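Long-range contacts in laccase (Uncultured bacterium, PDB 4F7K), which probably oxidises phenolic and related substrates at copper centres, passing the electrons to dioxygen, which is reduced to water: residues P3-A8 with R48-I53; G56-W61 with F87-R92; P24-N29 with K113-P118; V11-L16 with G30-P35; H62-D67 with F91-A96. One frame throughout, in Å; residues are numbered along the deposited sequence.

Contact 1 of 5, residues P3-A8 with R48-I53; sequences PVELVA and RFQNQI
R48 opens a parallel β pairing with V4 to A8 that joins neighbouring strands in one sheet of a cupredoxin-type sandwich, the fold expected of a multicopper oxidase domain. The strand axes approach to 4.6 Å at 23°. R48 N donates to V4 O, and R48 O receives L6 N at 2.8 Å in a nearly straight bond. R48 swings CG beside its own carbonyl carbon (chi1 -173°) and runs out extended to NE, alongside E5, the two side chains pointing the same way. E5 OE2 sits above one face of the guanidinium, 3.4 Å from R48 NE, so charge draws the pair together but no N-H points at the oxygen; R48 NH2 has a second acid, E86. F49 turns to the other, buried face with L6 and A8, as suits an aromatic residue in the core. There the small A8 CB fits against the rim of the ring, 3.6 Å from F49 CE1. Q50 returns to the partly exposed E5 and V7 side; its N reaches L6 O at 2.9 Å, its O takes A8 N, and its CB packs on the methyls of V7. N51, the last residue of the strand, heads an Asx turn, its OD1 accepting from I53 N at 3.0 Å while ND2 reaches E55 O and V81 O. Q52 N still follows the pairing, donating to A8 O at 2.8 Å, and the aliphatic part of Q52 covers V7 CG1. Finally, I53 CG2 comes within 3.7 Å of A8 CB.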
# COMPACT_ATOMS: atom_id res chain seq x y z
N PRO A 3 -15.64 -19.10 1.79
CA PRO A 3 -14.65 -18.09 2.17
C PRO A 3 -13.23 -18.64 2.23
O PRO A 3 -13.01 -19.74 2.75
CB PRO A 3 -15.10 -17.65 3.57
CG PRO A 3 -16.14 -18.66 4.03
CD PRO A 3 -16.29 -19.70 2.97
N VAL A 4 -12.27 -17.88 1.70
CA VAL A 4 -10.86 -18.22 1.88
C VAL A 4 -10.49 -17.98 3.34
O VAL A 4 -10.78 -16.91 3.90
CB VAL A 4 -9.95 -17.38 0.97
CG1 VAL A 4 -10.15 -15.89 1.21
CG2 VAL A 4 -8.46 -17.74 1.18
N GLU A 5 -9.86 -18.98 3.97
CA GLU A 5 -9.31 -18.77 5.31
C GLU A 5 -8.02 -17.96 5.26
O GLU A 5 -7.13 -18.22 4.45
CB GLU A 5 -9.13 -20.06 6.09
CG GLU A 5 -10.37 -20.43 6.92
CD GLU A 5 -10.07 -21.46 8.03
OE1 GLU A 5 -8.88 -21.75 8.32
OE2 GLU A 5 -11.05 -21.97 8.63
N LEU A 6 -7.95 -16.94 6.12
CA LEU A 6 -6.79 -16.09 6.23
C LEU A 6 -6.30 -16.18 7.67
O LEU A 6 -6.88 -15.57 8.58
CB LEU A 6 -7.14 -14.65 5.87
CG LEU A 6 -6.02 -13.63 5.86
CD1 LEU A 6 -4.93 -13.94 4.79
CD2 LEU A 6 -6.60 -12.25 5.65
N VAL A 7 -5.26 -16.99 7.89
CA VAL A 7 -4.84 -17.31 9.24
C VAL A 7 -3.62 -16.51 9.61
O VAL A 7 -2.57 -16.73 9.02
CB VAL A 7 -4.56 -18.82 9.45
CG1 VAL A 7 -4.45 -19.12 10.94
CG2 VAL A 7 -5.69 -19.70 8.80
N ALA A 8 -3.77 -15.58 10.54
CA ALA A 8 -2.62 -14.86 11.11
C ALA A 8 -1.89 -15.84 12.06
O ALA A 8 -2.51 -16.37 12.99
CB ALA A 8 -3.08 -13.57 11.82
N ARG A 48 -12.49 -15.53 5.71
CA ARG A 48 -12.58 -15.95 7.10
C ARG A 48 -11.21 -15.74 7.79
O ARG A 48 -10.30 -16.55 7.64
CB ARG A 48 -13.12 -17.39 7.23
CG ARG A 48 -13.41 -17.86 8.68
CD ARG A 48 -13.89 -19.33 8.76
NE ARG A 48 -13.51 -19.99 10.01
CZ ARG A 48 -14.03 -21.13 10.50
NH1 ARG A 48 -15.02 -21.77 9.87
NH2 ARG A 48 -13.58 -21.63 11.65
N PHE A 49 -11.10 -14.63 8.53
CA PHE A 49 -9.94 -14.32 9.34
C PHE A 49 -9.88 -15.17 10.61
O PHE A 49 -10.85 -15.22 11.37
CB PHE A 49 -9.91 -12.84 9.73
CG PHE A 49 -8.76 -12.46 10.63
CD1 PHE A 49 -7.42 -12.69 10.25
CD2 PHE A 49 -9.00 -11.85 11.84
CE1 PHE A 49 -6.34 -12.30 11.09
CE2 PHE A 49 -7.93 -11.45 12.69
CZ PHE A 49 -6.60 -11.70 12.32
N GLN A 50 -8.73 -15.80 10.84
CA GLN A 50 -8.49 -16.64 12.01
C GLN A 50 -7.25 -16.16 12.77
O GLN A 50 -6.16 -16.11 12.21
CB GLN A 50 -8.24 -18.09 11.58
CG GLN A 50 -9.37 -18.73 10.84
CD GLN A 50 -10.14 -19.65 11.74
OE1 GLN A 50 -10.11 -19.51 12.98
NE2 GLN A 50 -10.83 -20.60 11.13
N ASN A 51 -7.42 -15.84 14.05
CA ASN A 51 -6.34 -15.29 14.88
C ASN A 51 -5.54 -16.38 15.61
O ASN A 51 -5.98 -16.90 16.64
CB ASN A 51 -6.95 -14.28 15.86
CG ASN A 51 -5.92 -13.57 16.71
OD1 ASN A 51 -4.77 -14.01 16.83
ND2 ASN A 51 -6.34 -12.48 17.35
N GLN A 52 -4.37 -16.74 15.06
CA GLN A 52 -3.45 -17.68 15.75
C GLN A 52 -2.16 -16.98 16.21
O GLN A 52 -1.08 -17.57 16.15
CB GLN A 52 -3.08 -18.89 14.88
CG GLN A 52 -4.28 -19.71 14.39
CD GLN A 52 -3.87 -21.00 13.67
OE1 GLN A 52 -2.72 -21.18 13.26
NE2 GLN A 52 -4.82 -21.90 13.52
N ILE A 53 -2.26 -15.73 16.66
CA ILE A 53 -1.04 -15.01 17.01
C ILE A 53 -0.93 -14.70 18.50
O ILE A 53 0.07 -14.08 18.92
CB ILE A 53 -0.83 -13.71 16.18
CG1 ILE A 53 -1.86 -12.64 16.56
CG2 ILE A 53 -0.77 -14.02 14.67
CD1 ILE A 53 -1.63 -11.29 15.92

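Contact 2 of 5, residues G56-W61 with F87-R92; sequences GSAVHW and FEYSFR
V59 and Y89 face each other across the inside of a β sandwich, on strands running within 8° of parallel whose axes come no closer than 10.2 Å, too far for backbone pairing, so side chains fill the space. Y89 spans it: with CG anti to its carbonyl carbon (chi1 -68°) the ring reaches over, and its OH accepts V59 N at 3.1 Å in a straight bond. The same OH is hydrogen-bonded to Q78 OE1, so one hydroxyl serves two polar partners. W61 turns its edge to the face of Y89, planes 70° apart, setting CZ2 3.4 Å from Y89 CG; F87 covers the opposite face of the tyrosine. The indole is itself enclosed, with F91 over one face, W61 CD2 lying 3.9 Å from F91 CZ, and V59 CG1 over the other. Replacing Y89 by a phenylalanine would probably leave V59 N and Q78 without their shared hydroxyl partner. W61 belongs to the His-Trp-His-Gly sequence whose histidines bind the trinuclear copper cluster in related multicopper oxidases. The rings of W61, Y89 and F91 together form an aromatic group in the interior of the sandwich. Strand 86-92 edges one sheet beside strand 44-51, while strand 59-62 edges the other, where H60 pairs with H102 of strand 97-103 and A58, just before the strand, bonds to H104.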
# COMPACT_ATOMS: atom_id res chain seq x y z
N GLY A 56 -4.97 -9.90 20.56
CA GLY A 56 -6.03 -9.22 19.84
C GLY A 56 -5.56 -8.81 18.45
O GLY A 56 -4.39 -8.48 18.27
N SER A 57 -6.44 -8.88 17.46
CA SER A 57 -6.07 -8.50 16.10
C SER A 57 -7.30 -8.19 15.27
O SER A 57 -8.43 -8.37 15.73
CB SER A 57 -5.26 -9.59 15.43
OG SER A 57 -4.62 -9.03 14.29
N ALA A 58 -7.06 -7.70 14.06
CA ALA A 58 -8.08 -7.44 13.07
C ALA A 58 -7.34 -7.06 11.79
O ALA A 58 -6.12 -6.79 11.86
CB ALA A 58 -9.02 -6.30 13.52
N VAL A 59 -8.05 -7.06 10.65
CA VAL A 59 -7.43 -6.80 9.35
C VAL A 59 -8.03 -5.57 8.66
O VAL A 59 -9.25 -5.44 8.56
CB VAL A 59 -7.52 -8.02 8.42
CG1 VAL A 59 -6.80 -7.72 7.09
CG2 VAL A 59 -6.87 -9.28 9.08
N HIS A 60 -7.16 -4.64 8.23
CA HIS A 60 -7.57 -3.47 7.46
C HIS A 60 -7.30 -3.72 5.97
O HIS A 60 -6.25 -4.22 5.61
CB HIS A 60 -6.88 -2.19 7.95
CG HIS A 60 -7.22 -0.98 7.14
ND1 HIS A 60 -8.52 -0.59 6.90
CD2 HIS A 60 -6.43 -0.05 6.54
CE1 HIS A 60 -8.53 0.50 6.16
NE2 HIS A 60 -7.28 0.86 5.94
N TRP A 61 -8.28 -3.43 5.13
CA TRP A 61 -8.15 -3.57 3.70
C TRP A 61 -7.83 -2.16 3.20
O TRP A 61 -8.71 -1.32 3.08
CB TRP A 61 -9.45 -4.19 3.09
CG TRP A 61 -9.94 -5.26 3.98
CD1 TRP A 61 -10.81 -5.13 5.02
CD2 TRP A 61 -9.50 -6.64 4.00
NE1 TRP A 61 -10.98 -6.33 5.66
CE2 TRP A 61 -10.18 -7.28 5.06
CE3 TRP A 61 -8.64 -7.39 3.19
CZ2 TRP A 61 -9.99 -8.63 5.37
CZ3 TRP A 61 -8.47 -8.76 3.47
CH2 TRP A 61 -9.14 -9.35 4.57
N PHE A 87 -13.23 -13.86 12.41
CA PHE A 87 -14.04 -12.77 11.90
C PHE A 87 -14.27 -13.02 10.42
O PHE A 87 -13.35 -13.32 9.66
CB PHE A 87 -13.35 -11.40 12.08
CG PHE A 87 -14.28 -10.24 11.91
CD1 PHE A 87 -14.92 -9.67 13.02
CD2 PHE A 87 -14.55 -9.70 10.65
CE1 PHE A 87 -15.80 -8.61 12.88
CE2 PHE A 87 -15.43 -8.64 10.50
CZ PHE A 87 -16.05 -8.09 11.61
N GLU A 88 -15.50 -12.84 10.01
CA GLU A 88 -15.87 -13.03 8.63
C GLU A 88 -15.84 -11.68 7.91
O GLU A 88 -16.65 -10.78 8.20
CB GLU A 88 -17.28 -13.64 8.57
CG GLU A 88 -17.52 -14.55 7.38
CD GLU A 88 -17.42 -16.03 7.72
OE1 GLU A 88 -18.47 -16.72 7.72
OE2 GLU A 88 -16.30 -16.50 8.00
N TYR A 89 -14.87 -11.50 7.02
CA TYR A 89 -14.84 -10.26 6.21
C TYR A 89 -15.49 -10.49 4.87
O TYR A 89 -15.05 -11.33 4.07
CB TYR A 89 -13.43 -9.72 6.00
CG TYR A 89 -12.80 -9.19 7.26
CD1 TYR A 89 -13.09 -7.89 7.72
CD2 TYR A 89 -11.91 -9.99 8.02
CE1 TYR A 89 -12.50 -7.38 8.89
CE2 TYR A 89 -11.33 -9.49 9.21
CZ TYR A 89 -11.63 -8.18 9.62
OH TYR A 89 -11.06 -7.68 10.76
N SER A 90 -16.53 -9.73 4.59
CA SER A 90 -17.21 -9.89 3.33
C SER A 90 -17.62 -8.55 2.71
O SER A 90 -18.46 -7.85 3.26
CB SER A 90 -18.41 -10.82 3.51
OG SER A 90 -19.30 -10.64 2.43
N PHE A 91 -17.02 -8.22 1.58
CA PHE A 91 -17.29 -6.95 0.91
C PHE A 91 -17.11 -7.07 -0.60
O PHE A 91 -16.31 -7.89 -1.09
CB PHE A 91 -16.35 -5.87 1.45
CG PHE A 91 -14.90 -6.27 1.40
CD1 PHE A 91 -14.13 -5.98 0.29
CD2 PHE A 91 -14.32 -6.97 2.46
CE1 PHE A 91 -12.81 -6.37 0.23
CE2 PHE A 91 -13.00 -7.35 2.41
CZ PHE A 91 -12.24 -7.06 1.31
N ARG A 92 -17.87 -6.24 -1.32
CA ARG A 92 -17.72 -6.07 -2.76
C ARG A 92 -16.59 -5.06 -2.99
O ARG A 92 -16.53 -4.04 -2.30
CB ARG A 92 -19.03 -5.59 -3.40
CG ARG A 92 -20.09 -6.70 -3.52
CD ARG A 92 -21.27 -6.34 -4.47
NE ARG A 92 -22.35 -7.34 -4.46
CZ ARG A 92 -22.37 -8.43 -5.22
NH1 ARG A 92 -21.38 -8.68 -6.06
NH2 ARG A 92 -23.40 -9.28 -5.14

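Contact 3 of 5, residues P24-N29 with K113-P118; sequences PMLGFN and KGLYGP
L115 lies over the ring of F28 where the two sheets of a cupredoxin-type sandwich meet: strand 23-28 edges one, and the turn at L115 leads into strand 116-122 of the other. The two side chains cross at about a right angle. L115 CD2 stands 4.2 Å from the centroid of the F28 ring and 16° off its normal, a CH-pi contact; F28 CE2 comes 3.4 Å from L115 C, and Y116 N lies at the ring edge. L115 also sets its CG 3.8 Å from L26 CB, so a branched side chain serves both neighbours. Were F28 an alanine, L115 CD2 would probably face a gap and Y101 would lose its edge-to-face partner. M25 crosses K113 obliquely, its flexible thioether bringing CE to 3.6 Å from K113 CG; K113 NZ is hydrogen-bonded to D139 O. Between these groups the backbones close in, G114 CA coming 3.1 Å from L26 O, where any β carbon on G114 would collide. L115 centres an inverse gamma turn, with a weak bond from Y116 N to G114 O. No hydrogen bond joins the segments directly; a water accepts from both L26 N, at 2.9 Å, and G114 N.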
# COMPACT_ATOMS: atom_id res chain seq x y z
N PRO A 24 12.07 -15.73 11.77
CA PRO A 24 10.79 -16.04 12.40
C PRO A 24 9.97 -14.79 12.56
O PRO A 24 10.52 -13.75 12.90
CB PRO A 24 11.19 -16.63 13.78
CG PRO A 24 12.64 -16.19 13.99
CD PRO A 24 13.23 -16.03 12.65
N MET A 25 8.68 -14.86 12.20
CA MET A 25 7.81 -13.72 12.41
C MET A 25 6.34 -14.12 12.38
O MET A 25 6.03 -15.31 12.39
CB MET A 25 8.10 -12.62 11.39
CG MET A 25 8.15 -13.02 9.94
SD MET A 25 9.29 -11.80 9.17
CE MET A 25 8.46 -10.25 9.40
N LEU A 26 5.45 -13.12 12.34
CA LEU A 26 4.00 -13.39 12.13
C LEU A 26 3.67 -13.20 10.69
O LEU A 26 4.17 -12.30 10.07
CB LEU A 26 3.09 -12.55 13.07
CG LEU A 26 3.40 -12.59 14.58
CD1 LEU A 26 2.49 -11.63 15.33
CD2 LEU A 26 3.33 -14.02 15.21
N GLY A 27 2.84 -14.08 10.13
CA GLY A 27 2.37 -13.90 8.77
C GLY A 27 1.01 -14.53 8.59
O GLY A 27 0.30 -14.83 9.57
N PHE A 28 0.66 -14.81 7.34
CA PHE A 28 -0.65 -15.31 7.00
C PHE A 28 -0.44 -16.55 6.18
O PHE A 28 0.30 -16.51 5.20
CB PHE A 28 -1.42 -14.30 6.11
CG PHE A 28 -1.98 -13.12 6.84
CD1 PHE A 28 -3.06 -13.26 7.70
CD2 PHE A 28 -1.41 -11.87 6.68
CE1 PHE A 28 -3.57 -12.12 8.37
CE2 PHE A 28 -1.90 -10.77 7.34
CZ PHE A 28 -2.99 -10.88 8.17
N ASN A 29 -1.13 -17.61 6.55
CA ASN A 29 -1.16 -18.83 5.74
C ASN A 29 0.23 -19.44 5.42
O ASN A 29 0.50 -19.85 4.26
CB ASN A 29 -1.96 -18.59 4.44
CG ASN A 29 -3.46 -18.53 4.67
OD1 ASN A 29 -3.94 -18.54 5.80
ND2 ASN A 29 -4.22 -18.50 3.61
N LYS A 113 4.96 -7.03 12.08
CA LYS A 113 5.74 -6.66 10.88
C LYS A 113 5.35 -7.49 9.62
O LYS A 113 5.16 -6.94 8.52
CB LYS A 113 7.23 -6.83 11.18
CG LYS A 113 8.13 -6.68 9.99
CD LYS A 113 8.33 -5.25 9.62
CE LYS A 113 9.81 -5.08 9.20
NZ LYS A 113 10.09 -3.82 8.43
N GLY A 114 5.19 -8.80 9.79
CA GLY A 114 4.94 -9.69 8.66
C GLY A 114 3.50 -9.84 8.24
O GLY A 114 3.19 -10.58 7.29
N LEU A 115 2.60 -9.17 8.97
CA LEU A 115 1.16 -9.42 8.85
C LEU A 115 0.59 -8.50 7.78
O LEU A 115 -0.07 -7.53 8.07
CB LEU A 115 0.43 -9.19 10.18
CG LEU A 115 0.60 -10.24 11.29
CD1 LEU A 115 -0.06 -9.84 12.58
CD2 LEU A 115 0.06 -11.59 10.83
N TYR A 116 0.91 -8.79 6.53
CA TYR A 116 0.37 -8.04 5.43
C TYR A 116 0.46 -8.91 4.18
O TYR A 116 1.14 -9.98 4.18
CB TYR A 116 1.18 -6.78 5.19
CG TYR A 116 2.57 -7.06 4.67
CD1 TYR A 116 2.85 -7.05 3.31
CD2 TYR A 116 3.60 -7.37 5.57
CE1 TYR A 116 4.15 -7.29 2.86
CE2 TYR A 116 4.88 -7.65 5.13
CZ TYR A 116 5.15 -7.56 3.79
OH TYR A 116 6.43 -7.81 3.40
N GLY A 117 -0.22 -8.43 3.13
CA GLY A 117 -0.12 -8.96 1.80
C GLY A 117 -0.90 -8.09 0.81
O GLY A 117 -1.54 -7.09 1.20
N PRO A 118 -0.86 -8.47 -0.47
CA PRO A 118 -1.47 -7.73 -1.53
C PRO A 118 -2.89 -8.19 -1.82
O PRO A 118 -3.25 -9.37 -1.67
CB PRO A 118 -0.55 -8.01 -2.71
CG PRO A 118 -0.07 -9.41 -2.44
CD PRO A 118 -0.02 -9.58 -0.98
O HOH W 1 5.88 -10.22 12.12

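Contact 4 of 5, residues V11-L16 with G30-P35; sequences VNAQIL and GGTPGP
A13 and T32 form the dry half of this contact, their methyls A13 CB and T32 CG2 meeting at 3.6 Å. T32 suits the place because its two branches do different work: OG1, anti to the backbone N (chi1 180°), bonds to G114 O, and this leaves CG2 facing the alanine. V11 adds to the same apolar patch. Its CG1 rests on the peptide between the glycines, 3.6 Å from G31 N, and its CG2 leans more loosely toward T32 CG2 at 4.2 Å. The positive phi of G30 (88°) is easiest for a residue lacking a β carbon. The other half is wet. No hydrogen bond passes directly between the segments; two waters fill the role. One donates to N12 O at 2.7 Å and accepts from T32 N, while the other accepts from N12 N and donates to G30 O at 2.6 Å. N12 itself points away from the loop. In the fold, V11 and A13 pair with M25 and T23 of strand 23-28, M25 also touches T32, and the loop 30-35 crosses from that sheet to strand 37-40 of the facing one.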
# COMPACT_ATOMS: atom_id res chain seq x y z
N VAL A 11 5.26 -17.79 11.42
CA VAL A 11 5.71 -18.32 10.15
C VAL A 11 7.20 -18.02 10.09
O VAL A 11 7.74 -17.38 11.00
CB VAL A 11 5.04 -17.52 9.00
CG1 VAL A 11 3.47 -17.62 9.13
CG2 VAL A 11 5.56 -16.03 9.03
N ASN A 12 7.83 -18.47 9.01
CA ASN A 12 9.23 -18.11 8.73
C ASN A 12 9.30 -17.48 7.35
O ASN A 12 8.52 -17.82 6.43
CB ASN A 12 10.14 -19.32 8.75
CG ASN A 12 10.17 -20.00 10.10
OD1 ASN A 12 11.01 -19.69 10.98
ND2 ASN A 12 9.30 -20.97 10.26
N ALA A 13 10.25 -16.57 7.17
CA ALA A 13 10.42 -15.98 5.85
C ALA A 13 11.88 -15.92 5.52
O ALA A 13 12.69 -15.59 6.38
CB ALA A 13 9.84 -14.58 5.84
N GLN A 14 12.20 -16.19 4.26
CA GLN A 14 13.57 -16.02 3.82
C GLN A 14 13.78 -14.59 3.36
O GLN A 14 13.52 -14.25 2.20
CB GLN A 14 13.95 -17.03 2.72
CG GLN A 14 15.47 -17.10 2.40
CD GLN A 14 16.35 -17.57 3.59
OE1 GLN A 14 15.99 -18.49 4.28
NE2 GLN A 14 17.48 -16.92 3.80
N ILE A 15 14.27 -13.75 4.27
CA ILE A 15 14.50 -12.35 3.98
C ILE A 15 15.94 -12.09 3.54
O ILE A 15 16.16 -11.52 2.45
CB ILE A 15 14.13 -11.48 5.19
CG1 ILE A 15 12.64 -11.69 5.47
CG2 ILE A 15 14.45 -10.02 4.88
CD1 ILE A 15 12.17 -11.28 6.80
N LEU A 16 16.91 -12.53 4.36
CA LEU A 16 18.33 -12.52 4.03
C LEU A 16 18.55 -13.43 2.82
O LEU A 16 17.71 -14.26 2.52
CB LEU A 16 19.17 -13.02 5.24
CG LEU A 16 19.23 -12.20 6.55
CD1 LEU A 16 19.90 -12.98 7.70
CD2 LEU A 16 19.95 -10.86 6.37
N GLY A 30 1.10 -19.47 6.43
CA GLY A 30 2.38 -20.21 6.34
C GLY A 30 3.51 -19.35 5.76
O GLY A 30 4.60 -19.86 5.54
N GLY A 31 3.25 -18.05 5.52
CA GLY A 31 4.29 -17.17 4.92
C GLY A 31 4.10 -15.69 5.18
O GLY A 31 3.07 -15.28 5.72
N THR A 32 5.11 -14.89 4.84
CA THR A 32 4.99 -13.44 4.74
C THR A 32 5.84 -12.95 3.54
O THR A 32 6.96 -13.38 3.38
CB THR A 32 5.35 -12.66 6.02
OG1 THR A 32 5.19 -11.26 5.76
CG2 THR A 32 6.76 -12.90 6.47
N PRO A 33 5.28 -12.12 2.66
CA PRO A 33 3.92 -11.61 2.60
C PRO A 33 2.86 -12.70 2.65
O PRO A 33 3.11 -13.81 2.25
CB PRO A 33 3.87 -10.90 1.23
CG PRO A 33 5.30 -10.45 1.02
CD PRO A 33 6.12 -11.61 1.57
N GLY A 34 1.65 -12.35 3.11
CA GLY A 34 0.54 -13.30 2.97
C GLY A 34 0.17 -13.50 1.50
O GLY A 34 0.70 -12.79 0.59
N PRO A 35 -0.78 -14.43 1.26
CA PRO A 35 -1.30 -14.74 -0.06
C PRO A 35 -1.85 -13.52 -0.80
O PRO A 35 -2.35 -12.61 -0.14
CB PRO A 35 -2.49 -15.68 0.24
CG PRO A 35 -2.92 -15.26 1.65
CD PRO A 35 -1.62 -14.99 2.34
O HOH W 2 7.39 -16.81 4.18
O HOH W 3 6.29 -20.62 7.36

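Contact 5 of 5, residues H62-D67 with F91-A96; sequences HGLRID and FRAPDA
I66 CD1 covers one face of the F91 ring, 4.0 Å from its centroid and 18° off the normal, a CH-pi contact, while L64 CG comes in obliquely at 4.1 Å from F91 CE1. I66 can serve the ring with two branches: besides CD1, its CG2 reaches 3.6 Å from F91 CD1. The second flat group, the guanidinium of R65, meets D95 at its edge. R65 NH1 donates to D95 OD1 at 2.8 Å on the syn side, with OD1 close to the guanidinium plane, but the N-H...O angle is a bent 136°. A bend at chi3 turns the end of the arginine to this acid, and NH1 also reaches E282 O. L64 CD1 packs on A93 CB, where a small residue leaves the leucine room. R65 is the centre of an inverse gamma turn, closed by a weak bond from I66 N to L64 O. One water donates to G63 O and to D95 OD2, at 2.6 Å from the latter, and accepts from R65 N. Held by both guanidinium and water, the buried carboxylate of D95 is likely to stay ionised, and it probably helps hold the loop after strand 59-62 to the turn that follows strand 86-92.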
# COMPACT_ATOMS: atom_id res chain seq x y z
N HIS A 62 -6.55 -1.94 2.92
CA HIS A 62 -5.96 -0.61 2.73
C HIS A 62 -6.29 0.02 1.37
O HIS A 62 -5.80 -0.45 0.34
CB HIS A 62 -4.43 -0.69 2.96
CG HIS A 62 -3.80 0.66 3.16
ND1 HIS A 62 -3.21 1.03 4.35
CD2 HIS A 62 -3.71 1.74 2.35
CE1 HIS A 62 -2.77 2.27 4.26
NE2 HIS A 62 -3.04 2.72 3.04
N GLY A 63 -7.13 1.04 1.35
CA GLY A 63 -7.65 1.64 0.09
C GLY A 63 -9.01 1.16 -0.42
O GLY A 63 -9.54 1.64 -1.44
N LEU A 64 -9.60 0.21 0.28
CA LEU A 64 -10.88 -0.32 -0.16
C LEU A 64 -11.97 0.66 0.25
O LEU A 64 -12.13 0.96 1.43
CB LEU A 64 -11.13 -1.73 0.41
CG LEU A 64 -10.59 -2.98 -0.31
CD1 LEU A 64 -11.13 -3.08 -1.75
CD2 LEU A 64 -9.07 -3.09 -0.34
N ARG A 65 -12.70 1.18 -0.73
CA ARG A 65 -13.86 2.01 -0.52
C ARG A 65 -15.03 1.08 -0.31
O ARG A 65 -15.85 0.89 -1.23
CB ARG A 65 -14.13 2.87 -1.76
CG ARG A 65 -13.06 3.90 -2.12
CD ARG A 65 -13.11 4.13 -3.63
NE ARG A 65 -13.73 5.40 -3.95
CZ ARG A 65 -14.17 5.75 -5.15
NH1 ARG A 65 -14.10 4.94 -6.21
NH2 ARG A 65 -14.72 6.93 -5.28
N ILE A 66 -15.13 0.50 0.89
CA ILE A 66 -16.06 -0.62 1.15
C ILE A 66 -17.02 -0.37 2.30
O ILE A 66 -16.95 0.68 2.97
CB ILE A 66 -15.28 -1.93 1.45
CG1 ILE A 66 -14.40 -1.77 2.71
CG2 ILE A 66 -14.48 -2.36 0.23
CD1 ILE A 66 -13.76 -3.08 3.21
N ASP A 67 -17.91 -1.34 2.54
CA ASP A 67 -18.79 -1.30 3.71
C ASP A 67 -17.97 -1.11 5.00
O ASP A 67 -17.00 -1.85 5.27
CB ASP A 67 -19.65 -2.57 3.76
CG ASP A 67 -20.42 -2.75 5.09
OD1 ASP A 67 -20.51 -1.80 5.90
OD2 ASP A 67 -20.94 -3.88 5.30
N PHE A 91 -17.02 -8.22 1.58
CA PHE A 91 -17.29 -6.95 0.91
C PHE A 91 -17.11 -7.07 -0.60
O PHE A 91 -16.31 -7.89 -1.09
CB PHE A 91 -16.35 -5.87 1.45
CG PHE A 91 -14.90 -6.27 1.40
CD1 PHE A 91 -14.13 -5.98 0.29
CD2 PHE A 91 -14.32 -6.97 2.46
CE1 PHE A 91 -12.81 -6.37 0.23
CE2 PHE A 91 -13.00 -7.35 2.41
CZ PHE A 91 -12.24 -7.06 1.31
N ARG A 92 -17.87 -6.24 -1.32
CA ARG A 92 -17.72 -6.07 -2.76
C ARG A 92 -16.59 -5.06 -2.99
O ARG A 92 -16.53 -4.04 -2.30
CB ARG A 92 -19.03 -5.59 -3.40
CG ARG A 92 -20.09 -6.70 -3.52
CD ARG A 92 -21.27 -6.34 -4.47
NE ARG A 92 -22.35 -7.34 -4.46
CZ ARG A 92 -22.37 -8.43 -5.22
NH1 ARG A 92 -21.38 -8.68 -6.06
NH2 ARG A 92 -23.40 -9.28 -5.14
N ALA A 93 -15.67 -5.36 -3.90
CA ALA A 93 -14.62 -4.40 -4.24
C ALA A 93 -15.05 -3.62 -5.47
O ALA A 93 -15.27 -4.20 -6.53
CB ALA A 93 -13.28 -5.11 -4.47
N PRO A 94 -15.23 -2.29 -5.32
CA PRO A 94 -15.84 -1.53 -6.42
C PRO A 94 -14.81 -0.92 -7.37
O PRO A 94 -15.17 -0.45 -8.45
CB PRO A 94 -16.61 -0.43 -5.67
CG PRO A 94 -15.69 -0.15 -4.47
CD PRO A 94 -15.04 -1.47 -4.11
N ASP A 95 -13.54 -0.88 -6.97
CA ASP A 95 -12.50 -0.29 -7.82
C ASP A 95 -11.44 -1.25 -8.23
O ASP A 95 -10.92 -2.01 -7.40
CB ASP A 95 -11.82 0.90 -7.16
CG ASP A 95 -12.78 1.81 -6.51
OD1 ASP A 95 -13.63 2.37 -7.22
OD2 ASP A 95 -12.71 1.95 -5.28
N ALA A 96 -11.08 -1.19 -9.51
CA ALA A 96 -10.03 -2.03 -10.04
C ALA A 96 -8.68 -1.46 -9.60
O ALA A 96 -8.44 -0.27 -9.75
CB ALA A 96 -10.11 -2.12 -11.55
O HOH W 4 -11.63 0.66 -3.32
O HOH W 5 -18.78 -3.47 0.32

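From the N terminus, contact 1 opens first, on strand 4-13. Contact 4 starts farther along that strand and closes within contact 1's loop, at 30-35. Before it does, 24-29 begins contact 3, which therefore crosses both contact 4 and contact 1, since its partner comes only at 113-118. Contact 1 then closes at 48-53. The long loop of contact 3 holds contacts 2 and 5, which start on successive segments, 56-61 and 62-67, and end on overlapping ones that share F91 and R92. Contact 1 lies within one sheet of the N-terminal sandwich; contacts 2 and 3 bridge its two sheets, and contacts 4 and 5 tie connecting loops to the first sheet's strands.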